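Long-range contacts in insecticidal crystal protein Cry7Cal (Bacillus thuringiensis, PDB 5ZI1), which acts as an insecticidal crystal toxin active against the locust Locusta migratoria manilensis, probably by binding a receptor of its insect host: residues A[286-296]-A[430-438]; A[354-362]-A[403-414]. One frame throughout, in Å; residues are numbered along the deposited sequence.

Contact 1. Residues A[286-296]-A[430-438]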
loop_
_atom_site.group_PDB
_atom_site.type_symbol
_atom_site.label_atom_id
_atom_site.label_comp_id
_atom_site.label_asym_id
_atom_site.label_seq_id
_atom_site.Cartn_x
_atom_site.Cartn_y
_atom_site.Cartn_z
ATOM N N ALA A 286 15.928 8.415 -6.266
ATOM C CA ALA A 286 15.236 8.194 -5.001
ATOM C C ALA A 286 14.344 6.955 -4.999
ATOM O O ALA A 286 14.127 6.364 -3.941
ATOM C CB ALA A 286 14.377 9.404 -4.658
ATOM N N ILE A 287 13.776 6.575 -6.135
ATOM C CA ILE A 287 12.704 5.588 -6.194
ATOM C C ILE A 287 13.166 4.417 -7.052
ATOM O O ILE A 287 13.198 4.509 -8.282
ATOM C CB ILE A 287 11.415 6.209 -6.755
ATOM C CG1 ILE A 287 11.061 7.459 -5.938
ATOM C CG2 ILE A 287 10.283 5.187 -6.790
ATOM C CD1 ILE A 287 10.697 7.169 -4.516
ATOM N N PRO A 288 13.546 3.299 -6.433
ATOM C CA PRO A 288 14.020 2.150 -7.210
ATOM C C PRO A 288 12.915 1.625 -8.108
ATOM O O PRO A 288 11.731 1.856 -7.867
ATOM C CB PRO A 288 14.394 1.124 -6.139
ATOM C CG PRO A 288 14.500 1.917 -4.854
ATOM C CD PRO A 288 13.454 2.978 -5.004
ATOM N N LYS A 289 13.321 0.927 -9.165
ATOM C CA LYS A 289 12.366 0.306 -10.076
ATOM C C LYS A 289 11.519 -0.738 -9.348
ATOM O O LYS A 289 11.978 -1.367 -8.392
ATOM C CB LYS A 289 13.095 -0.351 -11.253
ATOM C CG LYS A 289 13.752 0.655 -12.230
ATOM C CD LYS A 289 12.752 1.683 -12.781
ATOM C CE LYS A 289 13.442 2.815 -13.566
ATOM N NZ LYS A 289 13.788 4.033 -12.735
ATOM N N PRO A 290 10.276 -0.943 -9.782
ATOM C CA PRO A 290 9.489 -2.073 -9.267
ATOM C C PRO A 290 10.271 -3.374 -9.368
ATOM O O PRO A 290 10.983 -3.617 -10.343
ATOM C CB PRO A 290 8.263 -2.102 -10.188
ATOM C CG PRO A 290 8.218 -0.756 -10.827
ATOM C CD PRO A 290 9.635 -0.309 -10.946
ATOM N N GLY A 291 10.138 -4.220 -8.352
ATOM C CA GLY A 291 10.664 -5.565 -8.445
ATOM C C GLY A 291 9.870 -6.525 -7.586
ATOM O O GLY A 291 8.861 -6.164 -6.973
ATOM N N LEU A 292 10.338 -7.770 -7.550
ATOM C CA LEU A 292 9.885 -8.714 -6.541
ATOM C C LEU A 292 10.036 -8.105 -5.153
ATOM O O LEU A 292 10.901 -7.260 -4.916
ATOM C CB LEU A 292 10.692 -10.003 -6.659
ATOM C CG LEU A 292 10.615 -10.563 -8.091
ATOM C CD1 LEU A 292 11.550 -11.742 -8.269
ATOM C CD2 LEU A 292 9.174 -10.952 -8.424
ATOM N N PHE A 293 9.169 -8.500 -4.230
ATOM C CA PHE A 293 9.203 -7.852 -2.930
ATOM C C PHE A 293 10.529 -8.181 -2.229
ATOM O O PHE A 293 11.049 -9.295 -2.350
ATOM C CB PHE A 293 7.992 -8.298 -2.104
ATOM C CG PHE A 293 7.889 -7.609 -0.779
ATOM C CD1 PHE A 293 7.152 -6.443 -0.650
ATOM C CD2 PHE A 293 8.582 -8.103 0.340
ATOM C CE1 PHE A 293 7.072 -5.773 0.592
ATOM C CE2 PHE A 293 8.516 -7.443 1.578
ATOM C CZ PHE A 293 7.753 -6.289 1.708
ATOM N N GLN A 294 11.099 -7.206 -1.508
ATOM C CA GLN A 294 12.454 -7.336 -0.975
ATOM C C GLN A 294 12.510 -6.990 0.504
ATOM O O GLN A 294 11.956 -5.978 0.943
ATOM C CB GLN A 294 13.451 -6.437 -1.718
ATOM C CG GLN A 294 13.655 -6.756 -3.172
ATOM C CD GLN A 294 14.669 -5.823 -3.830
ATOM O OE1 GLN A 294 15.854 -6.114 -3.864
ATOM N NE2 GLN A 294 14.200 -4.703 -4.358
ATOM N N TRP A 295 13.209 -7.824 1.268
ATOM C CA TRP A 295 13.349 -7.662 2.708
ATOM C C TRP A 295 14.730 -7.095 2.995
ATOM O O TRP A 295 15.729 -7.623 2.495
ATOM C CB TRP A 295 13.155 -8.991 3.434
ATOM C CG TRP A 295 11.859 -9.623 3.067
ATOM C CD1 TRP A 295 11.597 -10.382 1.960
ATOM C CD2 TRP A 295 10.624 -9.505 3.778
ATOM N NE1 TRP A 295 10.280 -10.763 1.957
ATOM C CE2 TRP A 295 9.660 -10.235 3.059
ATOM C CE3 TRP A 295 10.243 -8.853 4.953
ATOM C CZ2 TRP A 295 8.336 -10.338 3.480
ATOM C CZ3 TRP A 295 8.945 -8.962 5.380
ATOM C CH2 TRP A 295 7.996 -9.698 4.640
ATOM N N LEU A 296 14.783 -6.011 3.764
ATOM C CA LEU A 296 16.061 -5.362 4.038
ATOM C C LEU A 296 16.837 -6.196 5.045
ATOM O O LEU A 296 16.352 -6.450 6.150
ATOM C CB LEU A 296 15.828 -3.954 4.565
ATOM C CG LEU A 296 17.066 -3.087 4.742
ATOM C CD1 LEU A 296 17.857 -3.064 3.461
ATOM C CD2 LEU A 296 16.659 -1.675 5.149
ATOM N N HIS A 430 4.332 -0.176 9.248
ATOM C CA HIS A 430 5.375 -0.148 8.236
ATOM C C HIS A 430 6.703 -0.592 8.836
ATOM O O HIS A 430 6.939 -0.488 10.044
ATOM C CB HIS A 430 5.493 1.256 7.609
ATOM C CG HIS A 430 4.332 1.629 6.723
ATOM N ND1 HIS A 430 3.166 2.190 7.212
ATOM C CD2 HIS A 430 4.157 1.508 5.383
ATOM C CE1 HIS A 430 2.329 2.405 6.211
ATOM N NE2 HIS A 430 2.905 1.999 5.091
ATOM N N ARG A 431 7.583 -1.078 7.964
ATOM C CA ARG A 431 8.911 -1.529 8.337
ATOM C C ARG A 431 9.895 -0.962 7.329
ATOM O O ARG A 431 9.554 -0.770 6.159
ATOM C CB ARG A 431 9.022 -3.078 8.360
ATOM C CG ARG A 431 9.314 -3.671 6.989
ATOM C CD ARG A 431 9.532 -5.157 6.992
ATOM N NE ARG A 431 8.345 -5.914 7.394
ATOM C CZ ARG A 431 7.276 -6.101 6.622
ATOM N NH1 ARG A 431 7.215 -5.552 5.409
ATOM N NH2 ARG A 431 6.259 -6.811 7.078
ATOM N N LEU A 432 11.111 -0.684 7.789
ATOM C CA LEU A 432 12.108 -0.107 6.900
ATOM C C LEU A 432 12.478 -1.117 5.835
ATOM O O LEU A 432 12.640 -2.308 6.116
ATOM C CB LEU A 432 13.350 0.319 7.678
ATOM C CG LEU A 432 14.486 1.058 6.964
ATOM C CD1 LEU A 432 14.102 2.462 6.511
ATOM C CD2 LEU A 432 15.677 1.162 7.931
ATOM N N SER A 433 12.598 -0.648 4.595
ATOM C CA SER A 433 12.930 -1.543 3.506
ATOM C C SER A 433 14.048 -1.052 2.615
ATOM O O SER A 433 14.653 -1.876 1.917
ATOM C CB SER A 433 11.682 -1.836 2.641
ATOM O OG SER A 433 11.034 -0.641 2.195
ATOM N N TYR A 434 14.374 0.234 2.616
ATOM C CA TYR A 434 15.331 0.701 1.627
ATOM C C TYR A 434 15.997 1.967 2.144
ATOM O O TYR A 434 15.492 2.628 3.054
ATOM C CB TYR A 434 14.645 0.952 0.256
ATOM C CG TYR A 434 15.640 0.895 -0.882
ATOM C CD1 TYR A 434 16.025 -0.326 -1.424
ATOM C CD2 TYR A 434 16.253 2.048 -1.360
ATOM C CE1 TYR A 434 16.973 -0.407 -2.424
ATOM C CE2 TYR A 434 17.208 1.979 -2.375
ATOM C CZ TYR A 434 17.557 0.740 -2.902
ATOM O OH TYR A 434 18.495 0.642 -3.908
ATOM N N VAL A 435 17.139 2.297 1.545
ATOM C CA VAL A 435 17.774 3.602 1.725
ATOM C C VAL A 435 18.264 4.057 0.361
ATOM O O VAL A 435 19.257 3.521 -0.149
ATOM C CB VAL A 435 18.955 3.582 2.710
ATOM C CG1 VAL A 435 19.376 5.025 3.009
ATOM C CG2 VAL A 435 18.619 2.791 3.990
ATOM N N SER A 436 17.598 5.045 -0.219
ATOM C CA SER A 436 18.066 5.643 -1.453
ATOM C C SER A 436 18.729 6.977 -1.116
ATOM O O SER A 436 19.088 7.234 0.035
ATOM C CB SER A 436 16.901 5.801 -2.431
ATOM O OG SER A 436 15.907 6.625 -1.859
ATOM N N GLU A 437 18.876 7.844 -2.105
ATOM C CA GLU A 437 19.423 9.160 -1.847
ATOM C C GLU A 437 18.824 10.145 -2.840
ATOM O O GLU A 437 18.170 9.766 -3.822
ATOM C CB GLU A 437 20.940 9.160 -1.957
ATOM C CG GLU A 437 21.400 8.973 -3.361
ATOM C CD GLU A 437 22.862 8.644 -3.469
ATOM O OE1 GLU A 437 23.391 8.695 -4.604
ATOM O OE2 GLU A 437 23.480 8.315 -2.429
ATOM N N ILE A 438 19.079 11.421 -2.557
ATOM C CA ILE A 438 18.710 12.532 -3.412
ATOM C C ILE A 438 19.836 12.767 -4.404
ATOM O O ILE A 438 20.996 12.940 -4.007
ATOM C CB ILE A 438 18.446 13.792 -2.576
ATOM C CG1 ILE A 438 17.135 13.662 -1.815
ATOM C CG2 ILE A 438 18.409 15.014 -3.456
ATOM C CD1 ILE A 438 15.900 13.517 -2.743
HETATM O O HOH W 1 13.694 -4.154 0.408
HETATM O O HOH W 2 12.370 -4.862 5.286
#

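Contact 2. Residues A[354-362]-A[403-414]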
loop_
_atom_site.group_PDB
_atom_site.type_symbol
_atom_site.label_atom_id
_atom_site.label_comp_id
_atom_site.label_asym_id
_atom_site.label_seq_id
_atom_site.Cartn_x
_atom_site.Cartn_y
_atom_site.Cartn_z
ATOM N N ILE A 354 12.329 -3.130 11.488
ATOM C CA ILE A 354 12.648 -1.778 11.922
ATOM C C ILE A 354 11.389 -0.942 11.738
ATOM O O ILE A 354 11.013 -0.619 10.612
ATOM C CB ILE A 354 13.818 -1.187 11.135
ATOM C CG1 ILE A 354 15.014 -2.139 11.191
ATOM C CG2 ILE A 354 14.125 0.259 11.647
ATOM C CD1 ILE A 354 15.505 -2.434 12.622
ATOM N N TYR A 355 10.739 -0.599 12.848
ATOM C CA TYR A 355 9.495 0.148 12.869
ATOM C C TYR A 355 9.681 1.644 13.101
ATOM O O TYR A 355 8.691 2.386 13.063
ATOM C CB TYR A 355 8.580 -0.423 13.958
ATOM C CG TYR A 355 9.175 -0.343 15.360
ATOM C CD1 TYR A 355 9.050 0.815 16.123
ATOM C CD2 TYR A 355 9.862 -1.425 15.919
ATOM C CE1 TYR A 355 9.593 0.907 17.394
ATOM C CE2 TYR A 355 10.401 -1.343 17.199
ATOM C CZ TYR A 355 10.264 -0.166 17.927
ATOM O OH TYR A 355 10.778 -0.060 19.195
ATOM N N GLN A 356 10.907 2.111 13.346
ATOM C CA GLN A 356 11.121 3.530 13.616
ATOM C C GLN A 356 12.580 3.880 13.393
ATOM O O GLN A 356 13.468 3.064 13.647
ATOM C CB GLN A 356 10.718 3.886 15.049
ATOM C CG GLN A 356 10.793 5.353 15.348
ATOM C CD GLN A 356 10.442 5.678 16.781
ATOM O OE1 GLN A 356 9.455 6.370 17.037
ATOM N NE2 GLN A 356 11.256 5.196 17.726
ATOM N N THR A 357 12.823 5.105 12.927
ATOM C CA THR A 357 14.175 5.644 12.826
ATOM C C THR A 357 14.215 7.036 13.435
ATOM O O THR A 357 13.198 7.729 13.535
ATOM C CB THR A 357 14.685 5.709 11.374
ATOM O OG1 THR A 357 13.853 6.595 10.612
ATOM C CG2 THR A 357 14.663 4.320 10.725
ATOM N N TYR A 358 15.418 7.429 13.865
ATOM C CA TYR A 358 15.709 8.756 14.391
ATOM C C TYR A 358 16.976 9.227 13.707
ATOM O O TYR A 358 17.932 8.452 13.574
ATOM C CB TYR A 358 15.877 8.737 15.917
ATOM C CG TYR A 358 16.443 10.021 16.531
ATOM C CD1 TYR A 358 15.642 11.149 16.719
ATOM C CD2 TYR A 358 17.775 10.097 16.919
ATOM C CE1 TYR A 358 16.146 12.307 17.257
ATOM C CE2 TYR A 358 18.296 11.263 17.481
ATOM C CZ TYR A 358 17.477 12.358 17.649
ATOM O OH TYR A 358 17.993 13.502 18.206
ATOM N N SER A 359 16.981 10.475 13.235
ATOM C CA SER A 359 18.145 10.977 12.518
ATOM C C SER A 359 18.451 12.419 12.912
ATOM O O SER A 359 17.570 13.163 13.350
ATOM C CB SER A 359 17.946 10.887 10.997
ATOM O OG SER A 359 16.907 11.755 10.567
ATOM N N ILE A 360 19.718 12.799 12.755
ATOM C CA ILE A 360 20.145 14.198 12.828
ATOM C C ILE A 360 20.583 14.603 11.431
ATOM O O ILE A 360 21.455 13.958 10.839
ATOM C CB ILE A 360 21.300 14.438 13.827
ATOM C CG1 ILE A 360 20.972 13.936 15.232
ATOM C CG2 ILE A 360 21.630 15.963 13.918
ATOM C CD1 ILE A 360 19.966 14.795 15.957
ATOM N N ALA A 361 19.998 15.676 10.915
ATOM C CA ALA A 361 20.412 16.241 9.640
ATOM C C ALA A 361 21.146 17.554 9.889
ATOM O O ALA A 361 20.793 18.313 10.799
ATOM C CB ALA A 361 19.206 16.465 8.707
ATOM N N ALA A 362 22.175 17.805 9.082
ATOM C CA ALA A 362 22.951 19.033 9.150
ATOM C C ALA A 362 23.431 19.366 7.744
ATOM O O ALA A 362 23.363 18.536 6.826
ATOM C CB ALA A 362 24.138 18.896 10.116
ATOM N N CYS A 403 20.765 22.232 13.511
ATOM C CA CYS A 403 20.566 20.892 12.983
ATOM C C CYS A 403 19.083 20.576 13.018
ATOM O O CYS A 403 18.292 21.271 13.664
ATOM C CB CYS A 403 21.365 19.852 13.787
ATOM S SG CYS A 403 23.135 20.223 13.835
ATOM N N LYS A 404 18.698 19.515 12.312
ATOM C CA LYS A 404 17.313 19.076 12.314
ATOM C C LYS A 404 17.273 17.622 12.733
ATOM O O LYS A 404 17.906 16.768 12.098
ATOM C CB LYS A 404 16.656 19.269 10.948
ATOM C CG LYS A 404 15.250 18.710 10.911
ATOM C CD LYS A 404 14.608 18.924 9.578
ATOM C CE LYS A 404 13.143 18.504 9.616
ATOM N NZ LYS A 404 12.988 17.021 9.523
ATOM N N SER A 405 16.560 17.349 13.816
ATOM C CA SER A 405 16.309 15.985 14.235
ATOM C C SER A 405 14.934 15.557 13.733
ATOM O O SER A 405 14.012 16.373 13.632
ATOM C CB SER A 405 16.393 15.861 15.753
ATOM O OG SER A 405 15.409 16.675 16.346
ATOM N N THR A 406 14.805 14.271 13.414
ATOM C CA THR A 406 13.573 13.738 12.835
ATOM C C THR A 406 13.318 12.340 13.377
ATOM O O THR A 406 14.257 11.547 13.512
ATOM C CB THR A 406 13.649 13.682 11.305
ATOM O OG1 THR A 406 14.073 14.957 10.814
ATOM C CG2 THR A 406 12.276 13.286 10.667
ATOM N N TYR A 407 12.047 12.069 13.708
ATOM C CA TYR A 407 11.540 10.724 13.974
ATOM C C TYR A 407 10.692 10.249 12.794
ATOM O O TYR A 407 9.755 10.935 12.375
ATOM C CB TYR A 407 10.705 10.698 15.256
ATOM C CG TYR A 407 11.502 10.365 16.507
ATOM C CD1 TYR A 407 11.800 9.050 16.827
ATOM C CD2 TYR A 407 11.966 11.368 17.356
ATOM C CE1 TYR A 407 12.533 8.730 17.956
ATOM C CE2 TYR A 407 12.692 11.062 18.487
ATOM C CZ TYR A 407 12.979 9.739 18.785
ATOM O OH TYR A 407 13.712 9.411 19.909
ATOM N N SER A 408 11.017 9.071 12.265
ATOM C CA SER A 408 10.208 8.489 11.197
ATOM C C SER A 408 8.742 8.409 11.597
ATOM O O SER A 408 7.843 8.655 10.777
ATOM C CB SER A 408 10.734 7.099 10.847
ATOM O OG SER A 408 10.499 6.204 11.914
ATOM N N SER A 409 8.486 8.063 12.859
ATOM C CA SER A 409 7.133 7.905 13.363
ATOM C C SER A 409 6.341 9.190 13.331
ATOM O O SER A 409 5.159 9.166 13.680
ATOM C CB SER A 409 7.163 7.371 14.790
ATOM O OG SER A 409 7.920 8.235 15.636
ATOM N N ASP A 410 6.951 10.313 12.957
ATOM C CA ASP A 410 6.167 11.527 12.780
ATOM C C ASP A 410 5.537 11.625 11.397
ATOM O O ASP A 410 4.606 12.415 11.218
ATOM C CB ASP A 410 7.025 12.753 13.049
ATOM C CG ASP A 410 7.139 13.044 14.526
ATOM O OD1 ASP A 410 6.082 13.241 15.170
ATOM O OD2 ASP A 410 8.274 13.023 15.049
ATOM N N GLN A 411 6.034 10.866 10.417
ATOM C CA GLN A 411 5.359 10.711 9.138
ATOM C C GLN A 411 4.591 9.401 9.048
ATOM O O GLN A 411 3.538 9.356 8.404
ATOM C CB GLN A 411 6.366 10.795 7.987
ATOM C CG GLN A 411 6.989 12.170 7.817
ATOM C CD GLN A 411 8.290 12.134 7.037
ATOM O OE1 GLN A 411 8.338 11.665 5.896
ATOM N NE2 GLN A 411 9.372 12.631 7.659
ATOM N N LEU A 412 5.091 8.349 9.703
ATOM C CA LEU A 412 4.476 7.024 9.726
ATOM C C LEU A 412 4.287 6.632 11.185
ATOM O O LEU A 412 5.145 5.970 11.779
ATOM C CB LEU A 412 5.336 6.001 8.991
ATOM C CG LEU A 412 5.585 6.193 7.498
ATOM C CD1 LEU A 412 6.654 5.223 7.060
ATOM C CD2 LEU A 412 4.285 6.018 6.663
ATOM N N PRO A 413 3.172 7.019 11.790
ATOM C CA PRO A 413 3.036 6.877 13.242
ATOM C C PRO A 413 2.937 5.435 13.698
ATOM O O PRO A 413 2.505 4.535 12.972
ATOM C CB PRO A 413 1.749 7.648 13.555
ATOM C CG PRO A 413 1.010 7.683 12.262
ATOM C CD PRO A 413 2.059 7.773 11.203
ATOM N N ILE A 414 3.386 5.221 14.929
ATOM C CA ILE A 414 3.291 3.937 15.596
ATOM C C ILE A 414 2.528 4.147 16.894
ATOM O O ILE A 414 2.222 5.269 17.293
ATOM C CB ILE A 414 4.668 3.319 15.869
ATOM C CG1 ILE A 414 5.439 4.189 16.876
ATOM C CG2 ILE A 414 5.432 3.153 14.574
ATOM C CD1 ILE A 414 6.831 3.725 17.109
HETATM O O HOH W 3 7.956 4.921 12.244
HETATM O O HOH W 4 16.692 14.527 10.616
#

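Contact 1. Residues A[286-296]-A[430-438]
Trp295 sets CZ3 over the centre of one face of the Arg431 guanidinium, 3.5 Å from Arg431 CZ, with ring and guanidinium planes 55° apart. The contact belongs to the second domain of a three-domain delta endotoxin, the beta prism, and joins two of its sheets: strands 294-296 and 430-437 run almost perpendicular (91°). Phe293 meets the same group from another side, offering its ring edge at CZ to Arg431 NH1. Asp353 forms a salt bridge with Arg431 NE, and Thr453 bonds to NH1, which helps fix the group's rotation. Where the strands cross, Leu296 drapes over the Ser433 peptide, its CB 3.6 Å from Ser433 O, while CD2 meets Leu432 CG. No direct backbone hydrogen bond links the segments; one water bridges Leu296 N to Leu432 O, and another joins Ser433 O to Gln294 O, the latter bond weak. Pro288 CG lies over one face of the Tyr434 ring in a CH-pi contact, 3.8 Å from its centroid, while Tyr434 OH bonds to Tyr335. At the end of helix 279-286, with chi1 at 60°, Ser436 OG stands between its own backbone N and carbonyl carbon, from where it donates to Ala286 O at 2.8 Å.

Contact 2. Residues A[354-362]-A[403-414]
This is antiparallel strand pairing at the margin of a four-stranded sheet: the outermost strand 404-407 runs beside strand 354-362, with their axes at 155°. Ser359 with Thr406 and Ala361 with Lys404 are hydrogen-bonded pairs; the shortest of their bonds runs from Ala361 N to Lys404 O, 2.6 Å. On the face carrying Tyr358 and Tyr407, the two rings meet obliquely, with planes 44° apart. Tyr358 CD1 presses over one face of the Tyr407 ring, toward its rim, 3.4 Å from CE2, and Ile360 CD1 reaches Ser405 CB alongside. On the face of Ser359 and Thr406, a water joins Ser359 OG and Thr406 OG1 and also donates to the backbone O of Lys404. The Lys404 chain runs extended and bends only at its last torsion, where NZ donates to Thr406 OG1. The sheet is one of those forming the beta prism of the toxin's second domain, and a classic beta bulge, where Tyr355 and Gln356 both face Tyr379, breaks the pairing with strand 369-382. Beyond strand 404-407 the chain turns, and side chains join in: Ser408 bonds Thr357 twice, its OG accepting from Thr357 N (2.8 Å) and its backbone N donating to Thr357 O. Gln356, extended with CG opposite its backbone N (chi1 -175°), carries OE1 to within 2.8 Å of Ser409 OG, which donates to it. Ile414 CD1 packs at the Tyr355 ring edge, 3.8 Å from Tyr355 CD1.

How the contacts relate
Contact 2 is nested along the chain inside the loop that contact 1 closes, and both belong to the same beta-prism domain, their centres about 17 Å apart. They meet directly where strand 430-437 passes the beginning of segment 354-362: Leu432 N probably donates a hydrogen bond to Ile354 O, 2.8 Å away, and Arg431 CB lies 3.9 Å from the same oxygen. That probable bond ties the sheet of contact 2 to strand 430-437 of contact 1. His430 ND1 packs against Leu412 CD2 at 4.0 Å. Strand 448-454 touches both, with Leu450 meeting Leu432 of contact 1 and Thr357 of contact 2.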